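Intramolecular trans-sialidase (Macrobdella decora, PDB 3SLI) catalyses intramolecular trans-sialylation, cleaving sialosides such as 3'-sialyllactose to release 2,7-anhydro-Neu5Ac. Local coordinates at residues Ile51-Ser56 / Gly156-Gln161; Tyr620-Asp625 / Ser673-Gln678; Val519-Gly524 / Asp612-Glu617. All coordinates share one frame; numbering follows the deposited sequence.

Contact 1. Residues Ile51-Ser56 / Gly156-Gln161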
loop_
_atom_site.group_PDB
_atom_site.type_symbol
_atom_site.label_atom_id
_atom_site.label_comp_id
_atom_site.label_asym_id
_atom_site.label_seq_id
_atom_site.Cartn_x
_atom_site.Cartn_y
_atom_site.Cartn_z
ATOM N N ILE A 51 -23.340 9.592 4.154
ATOM C CA ILE A 51 -22.925 10.836 3.493
ATOM C C ILE A 51 -23.292 11.978 4.433
ATOM O O ILE A 51 -24.438 12.052 4.912
ATOM C CB ILE A 51 -23.672 11.059 2.151
ATOM C CG1 ILE A 51 -23.559 9.821 1.249
ATOM C CG2 ILE A 51 -23.125 12.296 1.438
ATOM C CD1 ILE A 51 -22.158 9.526 0.765
ATOM N N GLN A 52 -22.331 12.871 4.675
ATOM C CA GLN A 52 -22.524 13.996 5.582
ATOM C C GLN A 52 -22.070 15.337 4.982
ATOM O O GLN A 52 -20.866 15.572 4.800
ATOM C CB GLN A 52 -21.773 13.737 6.894
ATOM C CG GLN A 52 -22.196 12.460 7.611
ATOM C CD GLN A 52 -21.402 12.189 8.871
ATOM O OE1 GLN A 52 -21.155 13.088 9.680
ATOM N NE2 GLN A 52 -21.009 10.933 9.058
ATOM N N SER A 53 -23.038 16.185 4.624
ATOM C CA SER A 53 -22.750 17.510 4.074
ATOM C C SER A 53 -22.182 18.370 5.194
ATOM O O SER A 53 -22.713 18.386 6.309
ATOM C CB SER A 53 -24.026 18.202 3.571
ATOM O OG SER A 53 -24.572 17.576 2.429
ATOM N N LEU A 54 -21.094 19.066 4.892
ATOM C CA LEU A 54 -20.447 19.969 5.835
ATOM C C LEU A 54 -21.039 21.378 5.656
ATOM O O LEU A 54 -21.396 22.051 6.626
ATOM C CB LEU A 54 -18.952 20.013 5.526
ATOM C CG LEU A 54 -17.977 19.156 6.324
ATOM C CD1 LEU A 54 -18.667 18.018 7.036
ATOM C CD2 LEU A 54 -16.876 18.683 5.407
ATOM N N PHE A 55 -21.191 21.772 4.394
ATOM C CA PHE A 55 -21.699 23.091 4.021
ATOM C C PHE A 55 -22.454 22.962 2.704
ATOM O O PHE A 55 -21.995 22.262 1.798
ATOM C CB PHE A 55 -20.503 24.038 3.841
ATOM C CG PHE A 55 -20.851 25.377 3.239
ATOM C CD1 PHE A 55 -21.333 26.412 4.039
ATOM C CD2 PHE A 55 -20.673 25.609 1.873
ATOM C CE1 PHE A 55 -21.633 27.668 3.489
ATOM C CE2 PHE A 55 -20.970 26.861 1.312
ATOM C CZ PHE A 55 -21.450 27.888 2.126
ATOM N N SER A 56 -23.593 23.645 2.594
ATOM C CA SER A 56 -24.397 23.614 1.370
ATOM C C SER A 56 -25.167 24.914 1.139
ATOM O O SER A 56 -25.464 25.659 2.077
ATOM C CB SER A 56 -25.406 22.457 1.399
ATOM O OG SER A 56 -26.358 22.637 2.430
ATOM N N GLY A 156 -23.961 21.312 7.983
ATOM C CA GLY A 156 -24.344 19.983 8.445
ATOM C C GLY A 156 -25.452 19.236 7.728
ATOM O O GLY A 156 -26.019 18.289 8.276
ATOM N N GLY A 157 -25.753 19.630 6.500
ATOM C CA GLY A 157 -26.798 18.957 5.754
ATOM C C GLY A 157 -27.133 19.735 4.500
ATOM O O GLY A 157 -26.624 20.846 4.304
ATOM N N THR A 158 -27.927 19.128 3.625
ATOM C CA THR A 158 -28.362 19.758 2.381
ATOM C C THR A 158 -29.883 19.710 2.379
ATOM O O THR A 158 -30.467 18.636 2.523
ATOM C CB THR A 158 -27.826 19.010 1.150
ATOM O OG1 THR A 158 -26.404 19.193 1.063
ATOM C CG2 THR A 158 -28.483 19.528 -0.133
ATOM N N LYS A 159 -30.525 20.872 2.279
ATOM C CA LYS A 159 -31.981 20.917 2.285
ATOM C C LYS A 159 -32.557 20.466 0.949
ATOM O O LYS A 159 -32.244 21.034 -0.110
ATOM C CB LYS A 159 -32.479 22.314 2.672
ATOM C CG LYS A 159 -32.154 22.673 4.115
ATOM C CD LYS A 159 -32.758 24.000 4.541
ATOM C CE LYS A 159 -32.475 24.255 6.011
ATOM N NZ LYS A 159 -33.113 25.502 6.516
ATOM N N ARG A 160 -33.338 19.387 0.998
ATOM C CA ARG A 160 -33.970 18.813 -0.191
ATOM C C ARG A 160 -35.447 18.614 0.124
ATOM O O ARG A 160 -35.802 17.874 1.041
ATOM C CB ARG A 160 -33.316 17.479 -0.554
ATOM C CG ARG A 160 -31.807 17.569 -0.713
ATOM C CD ARG A 160 -31.211 16.256 -1.193
ATOM N NE ARG A 160 -31.373 16.078 -2.633
ATOM C CZ ARG A 160 -31.053 14.967 -3.285
ATOM N NH1 ARG A 160 -30.560 13.926 -2.620
ATOM N NH2 ARG A 160 -31.211 14.900 -4.602
ATOM N N GLN A 161 -36.296 19.343 -0.595
ATOM C CA GLN A 161 -37.743 19.298 -0.396
ATOM C C GLN A 161 -38.121 19.431 1.079
ATOM O O GLN A 161 -38.913 18.642 1.612
ATOM C CB GLN A 161 -38.354 18.038 -1.014
ATOM C CG GLN A 161 -38.061 17.899 -2.492
ATOM C CD GLN A 161 -38.954 16.880 -3.174
ATOM O OE1 GLN A 161 -39.979 17.235 -3.763
ATOM N NE2 GLN A 161 -38.561 15.613 -3.121
HETATM O O HOH W 1 -28.912 23.218 1.551
#
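The hydroxyl Ser56 OG is gripped from several directions. It donates its proton to Gly157 O at 2.6 Å, in the carbonyl plane and on a lone pair, and accepts a hydrogen bond from a water at 2.8 Å; a weak bond to Thr154 O can at most share that proton. The site lies in the concanavalin-like beta sandwich of the N-terminal part, where strand 51-58 pairs antiparallel with strand 152-155. Past the end of that partner, the Gly156-Gly157 link leads into strand 158-160, which forms a small hairpin with 163-165. Ser56 reaches this link because OG sits between the backbone N and the carbonyl carbon (chi1 65°). The same water accepts from Lys159 N at 2.9 Å, so Ser56 is coupled both to the glycines and to the outgoing strand. Within the classic beta bulge that Leu54 and Phe55 form opposite Ile71, where the chain turns its corner, Leu54 O receives Gly156 N at 3.0 Å. This bond is nearly straight at the hydrogen (168°), yet the donor stands well above the carbonyl plane instead of on a lone pair. Ser53 O adds a CH...O contact with Gly156 CA at 3.1 Å, a close approach to a backbone turning with positive phi. Ser53 OG lies 2.8 Å from Thr158 OG1 and either hydroxyl could donate, but the position of Ser53 OG is less certain, which leaves this bond doubtful. Ser53, Ser56 and Thr158 all touch His70 of strand 67-74, whereas Leu54 and Phe55 point away from the two glycines into the sandwich core and meet strand 37-45 of the other sheet. Thr158 OG1 also lies 3.4 Å from Ser56 CB.

Contact 2. Residues Tyr620-Asp625 / Ser673-Gln678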
loop_
_atom_site.group_PDB
_atom_site.type_symbol
_atom_site.label_atom_id
_atom_site.label_comp_id
_atom_site.label_asym_id
_atom_site.label_seq_id
_atom_site.Cartn_x
_atom_site.Cartn_y
_atom_site.Cartn_z
ATOM N N TYR A 620 -6.772 -8.741 23.790
ATOM C CA TYR A 620 -7.035 -7.331 23.495
ATOM C C TYR A 620 -7.148 -7.027 22.004
ATOM O O TYR A 620 -6.500 -7.675 21.183
ATOM C CB TYR A 620 -5.899 -6.456 24.062
ATOM C CG TYR A 620 -5.652 -6.606 25.543
ATOM C CD1 TYR A 620 -6.462 -5.950 26.469
ATOM C CD2 TYR A 620 -4.600 -7.398 26.025
ATOM C CE1 TYR A 620 -6.240 -6.074 27.838
ATOM C CE2 TYR A 620 -4.364 -7.527 27.397
ATOM C CZ TYR A 620 -5.193 -6.860 28.297
ATOM O OH TYR A 620 -4.987 -6.943 29.658
ATOM N N SER A 621 -7.989 -6.051 21.665
ATOM C CA SER A 621 -8.134 -5.591 20.286
ATOM C C SER A 621 -8.227 -4.075 20.378
ATOM O O SER A 621 -8.870 -3.543 21.287
ATOM C CB SER A 621 -9.366 -6.174 19.577
ATOM O OG SER A 621 -10.577 -5.784 20.190
ATOM N N TYR A 622 -7.576 -3.390 19.448
ATOM C CA TYR A 622 -7.549 -1.936 19.431
ATOM C C TYR A 622 -7.959 -1.447 18.051
ATOM O O TYR A 622 -7.343 -1.830 17.056
ATOM C CB TYR A 622 -6.127 -1.469 19.756
ATOM C CG TYR A 622 -5.954 0.025 19.783
ATOM C CD1 TYR A 622 -6.133 0.739 20.967
ATOM C CD2 TYR A 622 -5.583 0.724 18.631
ATOM C CE1 TYR A 622 -5.950 2.110 21.011
ATOM C CE2 TYR A 622 -5.397 2.104 18.663
ATOM C CZ TYR A 622 -5.580 2.787 19.859
ATOM O OH TYR A 622 -5.386 4.141 19.912
ATOM N N ALA A 623 -9.020 -0.643 17.991
ATOM C CA ALA A 623 -9.514 -0.100 16.720
ATOM C C ALA A 623 -8.753 1.175 16.382
ATOM O O ALA A 623 -8.762 2.135 17.148
ATOM C CB ALA A 623 -11.021 0.176 16.797
ATOM N N VAL A 624 -8.093 1.175 15.232
ATOM C CA VAL A 624 -7.295 2.310 14.789
ATOM C C VAL A 624 -8.122 3.529 14.352
ATOM O O VAL A 624 -7.654 4.670 14.446
ATOM C CB VAL A 624 -6.319 1.850 13.675
ATOM C CG1 VAL A 624 -5.744 3.039 12.897
ATOM C CG2 VAL A 624 -5.189 1.036 14.309
ATOM N N ASP A 625 -9.358 3.284 13.923
ATOM C CA ASP A 625 -10.252 4.345 13.454
ATOM C C ASP A 625 -11.686 3.809 13.558
ATOM O O ASP A 625 -11.943 2.907 14.356
ATOM C CB ASP A 625 -9.904 4.716 11.995
ATOM C CG ASP A 625 -10.254 6.164 11.639
ATOM O OD1 ASP A 625 -11.265 6.704 12.142
ATOM O OD2 ASP A 625 -9.515 6.757 10.828
ATOM N N SER A 673 0.096 0.525 26.760
ATOM C CA SER A 673 -0.978 1.080 27.582
ATOM C C SER A 673 -2.194 1.390 26.690
ATOM O O SER A 673 -3.330 1.020 27.012
ATOM C CB SER A 673 -0.479 2.362 28.256
ATOM O OG SER A 673 -1.469 2.977 29.055
ATOM N N GLU A 674 -1.936 2.053 25.562
ATOM C CA GLU A 674 -2.987 2.407 24.613
ATOM C C GLU A 674 -3.622 1.146 24.042
ATOM O O GLU A 674 -4.839 0.962 24.106
ATOM C CB GLU A 674 -2.422 3.254 23.470
ATOM C CG GLU A 674 -1.982 4.644 23.897
ATOM C CD GLU A 674 -1.467 5.489 22.747
ATOM O OE1 GLU A 674 -0.341 5.231 22.275
ATOM O OE2 GLU A 674 -2.181 6.420 22.316
ATOM N N LEU A 675 -2.779 0.265 23.517
ATOM C CA LEU A 675 -3.225 -0.988 22.913
ATOM C C LEU A 675 -4.095 -1.869 23.820
ATOM O O LEU A 675 -5.029 -2.514 23.335
ATOM C CB LEU A 675 -2.017 -1.777 22.408
ATOM C CG LEU A 675 -1.577 -1.700 20.942
ATOM C CD1 LEU A 675 -2.283 -0.622 20.169
ATOM C CD2 LEU A 675 -0.084 -1.550 20.876
ATOM N N THR A 676 -3.801 -1.893 25.121
ATOM C CA THR A 676 -4.578 -2.709 26.056
ATOM C C THR A 676 -5.808 -1.982 26.596
ATOM O O THR A 676 -6.409 -2.406 27.588
ATOM C CB THR A 676 -3.720 -3.206 27.238
ATOM O OG1 THR A 676 -3.124 -2.087 27.906
ATOM C CG2 THR A 676 -2.630 -4.144 26.751
ATOM N N GLY A 677 -6.166 -0.878 25.947
ATOM C CA GLY A 677 -7.324 -0.105 26.362
ATOM C C GLY A 677 -7.152 0.532 27.724
ATOM O O GLY A 677 -8.092 1.101 28.276
ATOM N N GLN A 678 -5.931 0.484 28.242
ATOM C CA GLN A 678 -5.618 1.038 29.549
ATOM C C GLN A 678 -5.307 2.539 29.422
ATOM O O GLN A 678 -4.495 3.082 30.175
ATOM C CB GLN A 678 -4.436 0.264 30.138
ATOM C CG GLN A 678 -4.081 0.605 31.564
ATOM C CD GLN A 678 -2.614 0.950 31.705
ATOM O OE1 GLN A 678 -1.761 0.065 31.777
ATOM N NE2 GLN A 678 -2.309 2.242 31.718
HETATM O O HOH W 2 -7.744 -2.544 24.004
HETATM O O HOH W 3 -5.177 5.170 22.409
#
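Two CH-pi contacts carry this junction, in which the short C-terminal helix 672-675 and the residues after it pack on strand 614-623, the outermost strand of a four-stranded sheet in the beta propeller. Thr676 CG2 stands over the centre of the Tyr620 ring, 3.8 Å from the centroid and only 10° off the normal. Leu675 CD1 lies over a face of Tyr622, 4.0 Å from that centroid and offset toward the rim, the two side chains crossing at about a right angle. Tyr622 holds its ring there with CG anti to the backbone N (chi1 -180°), and Tyr670 meets the same ring edge-to-face. Thr676 places CG2 anti to its carbonyl carbon, over the Tyr620 ring, while OG1 (chi1 56°) reaches back to Ile672 O at the start of the helix.

Backbone carbonyls add van der Waals contacts. Thr676 O is 3.7 Å from Tyr620 CE1, and Glu674 O, which already accepts Gly677 N, comes obliquely to Tyr622 CD1 at 3.4 Å.

The polar links across the contact run through water. One water donates to both Ser621 O and Leu675 O, bridging the strand to the end of the helix. The phenol of Tyr620 instead bonds Asp577, outside the pair. Glu674 OE1 forms a salt bridge with Lys105 and takes the amide of Ser671, so this helix also meets a part of the N-terminal beta sandwich. Glu674 OE2 is linked to the strand by a second water, which lies in the plane of the Tyr622 ring, 2.7 Å from Tyr622 OH, and donates to Glu674 OE2 at 3.2 Å.

Contact 3. Residues Val519-Gly524 / Asp612-Glu617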
loop_
_atom_site.group_PDB
_atom_site.type_symbol
_atom_site.label_atom_id
_atom_site.label_comp_id
_atom_site.label_asym_id
_atom_site.label_seq_id
_atom_site.Cartn_x
_atom_site.Cartn_y
_atom_site.Cartn_z
ATOM N N VAL A 519 5.958 -16.200 13.803
ATOM C CA VAL A 519 6.205 -15.808 15.183
ATOM C C VAL A 519 6.824 -17.005 15.943
ATOM O O VAL A 519 6.510 -18.168 15.655
ATOM C CB VAL A 519 4.889 -15.272 15.820
ATOM C CG1 VAL A 519 4.632 -15.864 17.172
ATOM C CG2 VAL A 519 4.938 -13.758 15.880
ATOM N N GLU A 520 7.741 -16.716 16.864
ATOM C CA GLU A 520 8.417 -17.756 17.636
ATOM C C GLU A 520 7.847 -17.957 19.040
ATOM O O GLU A 520 7.527 -16.991 19.744
ATOM C CB GLU A 520 9.912 -17.448 17.717
ATOM C CG GLU A 520 10.736 -18.502 18.453
ATOM C CD GLU A 520 12.219 -18.176 18.482
ATOM O OE1 GLU A 520 12.650 -17.301 17.704
ATOM O OE2 GLU A 520 12.957 -18.798 19.274
ATOM N N MET A 521 7.693 -19.222 19.426
ATOM C CA MET A 521 7.184 -19.581 20.744
ATOM C C MET A 521 8.346 -19.583 21.739
ATOM O O MET A 521 9.507 -19.631 21.335
ATOM C CB MET A 521 6.490 -20.948 20.694
ATOM C CG MET A 521 5.218 -20.955 19.853
ATOM S SD MET A 521 3.912 -19.884 20.503
ATOM C CE MET A 521 4.085 -18.442 19.452
ATOM N N PRO A 522 8.051 -19.541 23.048
ATOM C CA PRO A 522 9.110 -19.529 24.062
ATOM C C PRO A 522 10.204 -20.583 23.919
ATOM O O PRO A 522 11.374 -20.287 24.152
ATOM C CB PRO A 522 8.331 -19.690 25.359
ATOM C CG PRO A 522 7.076 -18.944 25.071
ATOM C CD PRO A 522 6.727 -19.440 23.688
ATOM N N ASP A 523 9.835 -21.800 23.522
ATOM C CA ASP A 523 10.814 -22.878 23.384
ATOM C C ASP A 523 11.507 -22.950 22.038
ATOM O O ASP A 523 12.334 -23.838 21.813
ATOM C CB ASP A 523 10.197 -24.249 23.738
ATOM C CG ASP A 523 9.118 -24.703 22.755
ATOM O OD1 ASP A 523 8.834 -23.999 21.767
ATOM O OD2 ASP A 523 8.542 -25.787 22.977
ATOM N N GLY A 524 11.160 -22.036 21.137
ATOM C CA GLY A 524 11.772 -22.042 19.824
ATOM C C GLY A 524 10.883 -22.586 18.727
ATOM O O GLY A 524 11.226 -22.466 17.546
ATOM N N ASP A 612 0.634 -29.103 20.173
ATOM C CA ASP A 612 -0.436 -28.622 21.045
ATOM C C ASP A 612 0.095 -27.989 22.326
ATOM O O ASP A 612 -0.678 -27.656 23.226
ATOM C CB ASP A 612 -1.396 -29.766 21.391
ATOM C CG ASP A 612 -2.098 -30.331 20.171
ATOM O OD1 ASP A 612 -2.875 -29.592 19.524
ATOM O OD2 ASP A 612 -1.867 -31.517 19.856
ATOM N N LYS A 613 1.411 -27.802 22.402
ATOM C CA LYS A 613 2.032 -27.228 23.589
ATOM C C LYS A 613 1.536 -25.833 23.958
ATOM O O LYS A 613 1.246 -25.564 25.127
ATOM C CB LYS A 613 3.555 -27.212 23.444
ATOM C CG LYS A 613 4.301 -26.667 24.659
ATOM C CD LYS A 613 5.791 -26.963 24.543
ATOM C CE LYS A 613 6.600 -26.329 25.662
ATOM N NZ LYS A 613 6.213 -26.830 27.009
ATOM N N TYR A 614 1.411 -24.956 22.964
ATOM C CA TYR A 614 0.981 -23.586 23.218
ATOM C C TYR A 614 -0.384 -23.196 22.661
ATOM O O TYR A 614 -0.815 -23.680 21.616
ATOM C CB TYR A 614 2.031 -22.595 22.697
ATOM C CG TYR A 614 3.407 -22.752 23.312
ATOM C CD1 TYR A 614 3.680 -22.276 24.594
ATOM C CD2 TYR A 614 4.440 -23.353 22.597
ATOM C CE1 TYR A 614 4.952 -22.394 25.149
ATOM C CE2 TYR A 614 5.713 -23.475 23.139
ATOM C CZ TYR A 614 5.966 -22.991 24.411
ATOM O OH TYR A 614 7.242 -23.073 24.926
ATOM N N SER A 615 -1.022 -22.263 23.353
ATOM C CA SER A 615 -2.318 -21.739 22.967
ATOM C C SER A 615 -2.242 -20.228 23.137
ATOM O O SER A 615 -1.780 -19.742 24.171
ATOM C CB SER A 615 -3.409 -22.297 23.876
ATOM O OG SER A 615 -4.677 -21.798 23.494
ATOM N N VAL A 616 -2.649 -19.487 22.112
ATOM C CA VAL A 616 -2.622 -18.029 22.165
ATOM C C VAL A 616 -4.011 -17.467 22.466
ATOM O O VAL A 616 -4.979 -17.772 21.768
ATOM C CB VAL A 616 -2.097 -17.433 20.832
ATOM C CG1 VAL A 616 -2.134 -15.912 20.872
ATOM C CG2 VAL A 616 -0.684 -17.912 20.567
ATOM N N GLU A 617 -4.109 -16.689 23.538
ATOM C CA GLU A 617 -5.365 -16.053 23.920
ATOM C C GLU A 617 -5.368 -14.613 23.384
ATOM O O GLU A 617 -4.582 -13.778 23.838
ATOM C CB GLU A 617 -5.506 -16.016 25.446
ATOM C CG GLU A 617 -6.747 -15.256 25.919
ATOM C CD GLU A 617 -6.708 -14.864 27.390
ATOM O OE1 GLU A 617 -5.671 -15.087 28.060
ATOM O OE2 GLU A 617 -7.725 -14.315 27.871
#
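A type I beta turn, Met521-Gly524, joins strands 516-520 and 526-530 of one sheet of the propeller and packs against Tyr614, at the start of strand 614-623 in the next sheet along the chain. The turn is closed by Gly524 N bonding Met521 O. The tyrosine ring is sandwiched: Pro522 CD lies over one face, 4.0 Å from the centroid in a CH-pi contact, and Lys613 CG covers the opposite face. Met521 slides past the ring in the opposite direction, its CB 3.6 Å from Tyr614 CE2, and its bent chain brings SD, oblique to the ring, to 4.6 Å from the centroid in a Met-aromatic contact. The Asp523 carboxylate stands at the ring edge, its plane 87° from that of the ring, while Asp523 N makes a weak bond to Tyr614 OH at 3.2 Å. Asp523 OD2 touches the methylenes Lys613 CD and CE, both at 3.4 Å, but the charged atoms are not in contact (Asp523 OD2 to Lys613 NZ 4.8 Å); Lys613 NZ pairs with Asp605, and Asp523 OD1 bonds Ser525 OG. Val603 of strand 596-605, next to strand 614-623, touches Met521, Pro522 and Tyr614, and Pro580 of strand 579-587 also touches Pro522.

Overall arrangement
From the N terminus, the chain first closes contact 1, bringing residues 51-56 and 156-161 together across 99 intervening residues within the N-terminal sandwich. Contact 3 follows in the propeller, where 519-524 meets 612-617, and contact 2 comes last, 620-625 with 673-678 at the C terminus. The three are in series, with no nesting or crossing. Contacts 3 and 2 share strand 614-623, one near its start and the other near its end, their centres about 23 Å apart; the strand thus joins a turn of the preceding sheet to the terminal helix. Contact 1 lies about 34 Å from contact 2 and about 53 Å from contact 3, centre to centre.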